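Ectonucleoside triphosphate diphosphohydrolase 4 (Homo sapiens, PDB 6WG5) belongs to the GDA1/CD39 family of nucleoside phosphatases, which shares the actin-like ATPase fold. Local coordinates at residues 285-290 with 326-331; 436-439 with 444-447. All blocks are in the same frame, centred on the assembly; numbering follows the deposited sequence.

Interaction 1 of 2, residues 285-290 with 326-331; sequences AARQRY and IKDEIQ. With NAG (2-acetamido-2-deoxy-beta-D-glucopyranose), chain B.
Arg287 of helix 283-296 and Asp328 of strand 327-332 face each other across a helix-on-sheet packing contact in this actin-clan fold, where the helix lies beside an edge strand of a small three-stranded mixed sheet. The two side chains reach out from opposite directions. Arg287 does so with CG anti to the backbone N (chi1 173°) and a bend at chi2, which brings the tip of the chain close to the strand. The link itself is loose: NH2 of Arg287 stands 3.9 Å from OD2 of Asp328, a long salt bridge, and the guanidinium and carboxylate planes are turned 28° apart, the oxygen approaching obliquely.

The closely packed part is the helix side. Arg287 is buried, wedged against Tyr441 and Phe444 of helix 436-456, and its charge is met more firmly by Glu291 at NE and Asp319 at NH1. Tyr290 OH also binds Asp319, so one carboxylate ties two helix residues. Ile330 points its side chain toward the helix and rests on Glu291, Ile294 and Phe295.

The strand side is more open. Asp328 is partly exposed and finds its stronger partner in Lys440, through OD1, while OD1 also accepts a weak bond from its neighbour's backbone, Glu329 N, at 2.9 Å.

Around the helix from Arg287, the partly exposed Arg289 spends its hydrogen bonds on Phe355 O, from NH1, and Gly280 O, from NH2. The attached glycan only packs over one face of this guanidinium, the NAG acetamide methyl C8 sitting 3.7 Å above the plane of the Arg289 group, over its centre.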
loop_
_atom_site.group_PDB
_atom_site.type_symbol
_atom_site.label_atom_id
_atom_site.label_comp_id
_atom_site.label_asym_id
_atom_site.label_seq_id
_atom_site.Cartn_x
_atom_site.Cartn_y
_atom_site.Cartn_z
ATOM N N ALA A 285 10.764 12.723 -0.905
ATOM C CA ALA A 285 11.826 12.624 0.092
ATOM C C ALA A 285 13.188 12.458 -0.569
ATOM O O ALA A 285 14.172 13.074 -0.142
ATOM C CB ALA A 285 11.554 11.459 1.043
ATOM N N ALA A 286 13.266 11.626 -1.611
ATOM C CA ALA A 286 14.531 11.449 -2.315
ATOM C C ALA A 286 15.014 12.766 -2.905
ATOM O O ALA A 286 16.204 13.094 -2.821
ATOM C CB ALA A 286 14.385 10.392 -3.408
ATOM N N ARG A 287 14.105 13.538 -3.505
ATOM C CA ARG A 287 14.490 14.826 -4.070
ATOM C C ARG A 287 15.002 15.766 -2.988
ATOM O O ARG A 287 15.961 16.516 -3.209
ATOM C CB ARG A 287 13.303 15.450 -4.811
ATOM C CG ARG A 287 13.535 16.883 -5.292
ATOM C CD ARG A 287 14.580 16.960 -6.395
ATOM N NE ARG A 287 14.998 18.337 -6.644
ATOM C CZ ARG A 287 15.879 18.704 -7.570
ATOM N NH1 ARG A 287 16.443 17.797 -8.358
ATOM N NH2 ARG A 287 16.200 19.985 -7.709
ATOM N N GLN A 288 14.377 15.743 -1.809
ATOM C CA GLN A 288 14.826 16.612 -0.728
ATOM C C GLN A 288 16.196 16.186 -0.214
ATOM O O GLN A 288 17.059 17.031 0.045
ATOM C CB GLN A 288 13.799 16.615 0.406
ATOM C CG GLN A 288 14.129 17.579 1.536
ATOM C CD GLN A 288 14.265 19.013 1.055
ATOM O OE1 GLN A 288 13.324 19.587 0.504
ATOM N NE2 GLN A 288 15.444 19.596 1.254
ATOM N N ARG A 289 16.414 14.879 -0.061
ATOM C CA ARG A 289 17.731 14.397 0.343
ATOM C C ARG A 289 18.783 14.761 -0.696
ATOM O O ARG A 289 19.934 15.058 -0.354
ATOM C CB ARG A 289 17.687 12.884 0.557
ATOM C CG ARG A 289 16.767 12.439 1.689
ATOM C CD ARG A 289 16.553 10.940 1.651
ATOM N NE ARG A 289 17.826 10.234 1.591
ATOM C CZ ARG A 289 17.995 9.022 1.074
ATOM N NH1 ARG A 289 19.202 8.472 1.068
ATOM N NH2 ARG A 289 16.969 8.362 0.555
ATOM N N TYR A 290 18.401 14.747 -1.975
ATOM C CA TYR A 290 19.328 15.112 -3.040
ATOM C C TYR A 290 19.676 16.594 -2.974
ATOM O O TYR A 290 20.851 16.972 -3.053
ATOM C CB TYR A 290 18.715 14.746 -4.394
ATOM C CG TYR A 290 19.511 15.194 -5.599
ATOM C CD1 TYR A 290 20.754 14.647 -5.877
ATOM C CD2 TYR A 290 19.007 16.149 -6.471
ATOM C CE1 TYR A 290 21.481 15.049 -6.982
ATOM C CE2 TYR A 290 19.723 16.555 -7.578
ATOM C CZ TYR A 290 20.959 16.002 -7.830
ATOM O OH TYR A 290 21.680 16.408 -8.930
ATOM N N ILE A 326 15.221 24.960 -16.877
ATOM C CA ILE A 326 14.466 25.459 -15.736
ATOM C C ILE A 326 15.429 26.072 -14.729
ATOM O O ILE A 326 16.560 25.604 -14.546
ATOM C CB ILE A 326 13.630 24.344 -15.081
ATOM C CG1 ILE A 326 12.629 24.951 -14.094
ATOM C CG2 ILE A 326 14.532 23.351 -14.351
ATOM C CD1 ILE A 326 11.658 23.947 -13.492
ATOM N N LYS A 327 14.977 27.126 -14.060
ATOM C CA LYS A 327 15.752 27.781 -13.017
ATOM C C LYS A 327 15.079 27.523 -11.675
ATOM O O LYS A 327 13.918 27.894 -11.475
ATOM C CB LYS A 327 15.888 29.276 -13.299
ATOM C CG LYS A 327 16.667 29.556 -14.579
ATOM C CD LYS A 327 16.732 31.034 -14.915
ATOM C CE LYS A 327 17.462 31.251 -16.233
ATOM N NZ LYS A 327 17.741 32.689 -16.504
ATOM N N ASP A 328 15.806 26.870 -10.772
ATOM C CA ASP A 328 15.320 26.513 -9.449
ATOM C C ASP A 328 16.333 27.000 -8.424
ATOM O O ASP A 328 17.454 27.387 -8.766
ATOM C CB ASP A 328 15.101 24.994 -9.331
ATOM C CG ASP A 328 14.308 24.605 -8.096
ATOM O OD1 ASP A 328 13.508 25.434 -7.611
ATOM O OD2 ASP A 328 14.479 23.463 -7.614
ATOM N N GLU A 329 15.937 26.989 -7.154
ATOM C CA GLU A 329 16.832 27.434 -6.098
ATOM C C GLU A 329 16.549 26.660 -4.819
ATOM O O GLU A 329 15.417 26.241 -4.564
ATOM C CB GLU A 329 16.699 28.944 -5.856
ATOM C CG GLU A 329 15.331 29.385 -5.370
ATOM C CD GLU A 329 15.138 30.888 -5.468
ATOM O OE1 GLU A 329 15.690 31.499 -6.408
ATOM O OE2 GLU A 329 14.437 31.459 -4.605
ATOM N N ILE A 330 17.601 26.471 -4.025
ATOM C CA ILE A 330 17.530 25.795 -2.735
ATOM C C ILE A 330 17.751 26.835 -1.649
ATOM O O ILE A 330 18.760 27.549 -1.665
ATOM C CB ILE A 330 18.574 24.671 -2.626
ATOM C CG1 ILE A 330 18.413 23.672 -3.775
ATOM C CG2 ILE A 330 18.457 23.962 -1.280
ATOM C CD1 ILE A 330 19.557 22.688 -3.886
ATOM N N GLN A 331 16.815 26.918 -0.708
ATOM C CA GLN A 331 16.902 27.845 0.412
ATOM C C GLN A 331 16.993 27.050 1.704
ATOM O O GLN A 331 16.143 26.195 1.972
ATOM C CB GLN A 331 15.696 28.785 0.441
ATOM C CG GLN A 331 15.831 29.952 -0.520
ATOM C CD GLN A 331 14.510 30.367 -1.132
ATOM O OE1 GLN A 331 13.444 30.144 -0.556
ATOM N NE2 GLN A 331 14.574 30.969 -2.314
HETATM C C1 NAG B . 21.171 6.771 4.143
HETATM C C2 NAG B . 20.190 7.222 5.230
HETATM C C3 NAG B . 20.783 8.367 6.051
HETATM C C4 NAG B . 22.187 8.034 6.540
HETATM C C5 NAG B . 23.054 7.573 5.377
HETATM C C6 NAG B . 24.423 7.101 5.804
HETATM C C7 NAG B . 17.752 7.070 4.942
HETATM C C8 NAG B . 16.553 7.642 4.248
HETATM N N2 NAG B . 18.926 7.634 4.641
HETATM O O3 NAG B . 19.934 8.628 7.163
HETATM O O4 NAG B . 22.782 9.200 7.097
HETATM O O5 NAG B . 22.424 6.463 4.728
HETATM O O6 NAG B . 25.068 6.386 4.758
HETATM O O7 NAG B . 17.661 6.138 5.736
#

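Interaction 2 of 2, residues 436-439 with 444-447; sequences LHRL and FKSA
Lys445 lays its ammonium group between His437 and Arg438, about two turns earlier in the same helix, 436-456. This is packing along one face of a single long helix of the actin-like fold, with CA of Arg438 and CA of Lys445 9.0 Å apart.

Of the charged contacts, the closest pairs Arg438 NH2 with Lys445 NZ at 3.5 Å, two positive groups with the amine placed obliquely to the guanidinium. Arg438 begins by pointing away from Lys445; with CG anti to the backbone N (chi1 164°), bends at chi2 and chi3 fold the chain back toward it. Glu386 lies beside both cations, forming a salt bridge from OE1 to Arg438 NH2 and a long, weak ion pair from OE2 to Lys445 NZ. Arg438 NH1 is further tied to Gln442 OE1.

Hydrogen bonding between His437 and Lys445 runs through one water. Lys445 NZ donates to it at 2.8 Å, and the water lies 3.1 Å from His437 ND1, in the plane of the imidazole. A weak hydrogen bond to Asn284 OD1 also reaches NZ.

Direct contact between lysine and histidine is limited to the ring edge. The lysine chain, bent at chi3 (116°), crosses the histidine at about a right angle and brings Lys445 NZ 4.0 Å from His437 CE1. His437 is exposed, whereas Arg438 and Lys445 are buried.

Arg438 and Lys445 share the carboxylate of Glu386, which probably balances part of the positive charge, while the water bridging to His437 further solvates the amine.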
loop_
_atom_site.group_PDB
_atom_site.type_symbol
_atom_site.label_atom_id
_atom_site.label_comp_id
_atom_site.label_asym_id
_atom_site.label_seq_id
_atom_site.Cartn_x
_atom_site.Cartn_y
_atom_site.Cartn_z
ATOM N N LEU A 436 1.912 21.738 -11.666
ATOM C CA LEU A 436 3.239 22.260 -11.972
ATOM C C LEU A 436 4.327 21.532 -11.195
ATOM O O LEU A 436 5.452 21.393 -11.689
ATOM C CB LEU A 436 3.290 23.760 -11.688
ATOM C CG LEU A 436 2.630 24.631 -12.760
ATOM C CD1 LEU A 436 2.456 26.055 -12.263
ATOM C CD2 LEU A 436 3.430 24.610 -14.063
ATOM N N HIS A 437 4.021 21.062 -9.985
ATOM C CA HIS A 437 4.982 20.249 -9.245
ATOM C C HIS A 437 5.312 18.972 -10.010
ATOM O O HIS A 437 6.478 18.574 -10.095
ATOM C CB HIS A 437 4.424 19.923 -7.859
ATOM C CG HIS A 437 5.416 19.284 -6.939
ATOM N ND1 HIS A 437 5.762 17.953 -7.024
ATOM C CD2 HIS A 437 6.129 19.793 -5.905
ATOM C CE1 HIS A 437 6.650 17.670 -6.088
ATOM N NE2 HIS A 437 6.891 18.769 -5.396
ATOM N N ARG A 438 4.294 18.318 -10.574
ATOM C CA ARG A 438 4.536 17.147 -11.408
ATOM C C ARG A 438 5.397 17.504 -12.613
ATOM O O ARG A 438 6.330 16.770 -12.961
ATOM C CB ARG A 438 3.201 16.546 -11.857
ATOM C CG ARG A 438 3.288 15.573 -13.027
ATOM C CD ARG A 438 4.230 14.416 -12.744
ATOM N NE ARG A 438 3.948 13.772 -11.464
ATOM C CZ ARG A 438 4.686 12.801 -10.935
ATOM N NH1 ARG A 438 5.761 12.349 -11.574
ATOM N NH2 ARG A 438 4.353 12.282 -9.761
ATOM N N LEU A 439 5.100 18.632 -13.260
ATOM C CA LEU A 439 5.852 19.029 -14.445
ATOM C C LEU A 439 7.320 19.269 -14.111
ATOM O O LEU A 439 8.210 18.959 -14.914
ATOM C CB LEU A 439 5.227 20.287 -15.051
ATOM C CG LEU A 439 5.605 20.601 -16.498
ATOM C CD1 LEU A 439 4.855 19.685 -17.462
ATOM C CD2 LEU A 439 5.329 22.060 -16.814
ATOM N N PHE A 444 13.348 13.927 -12.056
ATOM C CA PHE A 444 13.964 13.290 -10.901
ATOM C C PHE A 444 13.171 12.060 -10.476
ATOM O O PHE A 444 13.742 10.989 -10.243
ATOM C CB PHE A 444 14.076 14.278 -9.741
ATOM C CG PHE A 444 14.640 13.664 -8.495
ATOM C CD1 PHE A 444 15.996 13.728 -8.230
ATOM C CD2 PHE A 444 13.819 12.994 -7.605
ATOM C CE1 PHE A 444 16.517 13.153 -7.094
ATOM C CE2 PHE A 444 14.337 12.412 -6.469
ATOM C CZ PHE A 444 15.689 12.490 -6.213
ATOM N N LYS A 445 11.845 12.194 -10.382
ATOM C CA LYS A 445 11.036 11.100 -9.859
ATOM C C LYS A 445 10.972 9.924 -10.824
ATOM O O LYS A 445 10.934 8.770 -10.385
ATOM C CB LYS A 445 9.635 11.606 -9.528
ATOM C CG LYS A 445 9.587 12.426 -8.243
ATOM C CD LYS A 445 8.406 13.373 -8.227
ATOM C CE LYS A 445 7.437 13.039 -7.121
ATOM N NZ LYS A 445 6.216 13.887 -7.206
ATOM N N SER A 446 10.964 10.184 -12.132
ATOM C CA SER A 446 10.987 9.087 -13.094
ATOM C C SER A 446 12.293 8.306 -12.999
ATOM O O SER A 446 12.293 7.072 -13.078
ATOM C CB SER A 446 10.786 9.623 -14.511
ATOM O OG SER A 446 11.852 10.473 -14.889
ATOM N N ALA A 447 13.414 9.009 -12.825
ATOM C CA ALA A 447 14.704 8.338 -12.686
ATOM C C ALA A 447 14.804 7.612 -11.352
ATOM O O ALA A 447 15.313 6.487 -11.286
ATOM C CB ALA A 447 15.835 9.353 -12.822
HETATM O O HOH W 1 4.572 15.611 -8.580
#

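From the N terminus, interaction 1 comes first: residues 285-290 and 326-331 are separated by 35 residues, and their contact closes that loop. Interaction 2 opens only afterwards, spanning four helical residues within helix 436-456, so the two are in series and neither nest nor cross. In space their centres lie 11 Å apart, on the same side of the chain's centre. Phe444 joins them directly, its ring packing on Ala286, Arg287 and Tyr290. Helix 436-456 thus connects helix 283-296 and the small sheet's edge strand with helix 386-392, reached through the side chains of Arg438 and Lys445.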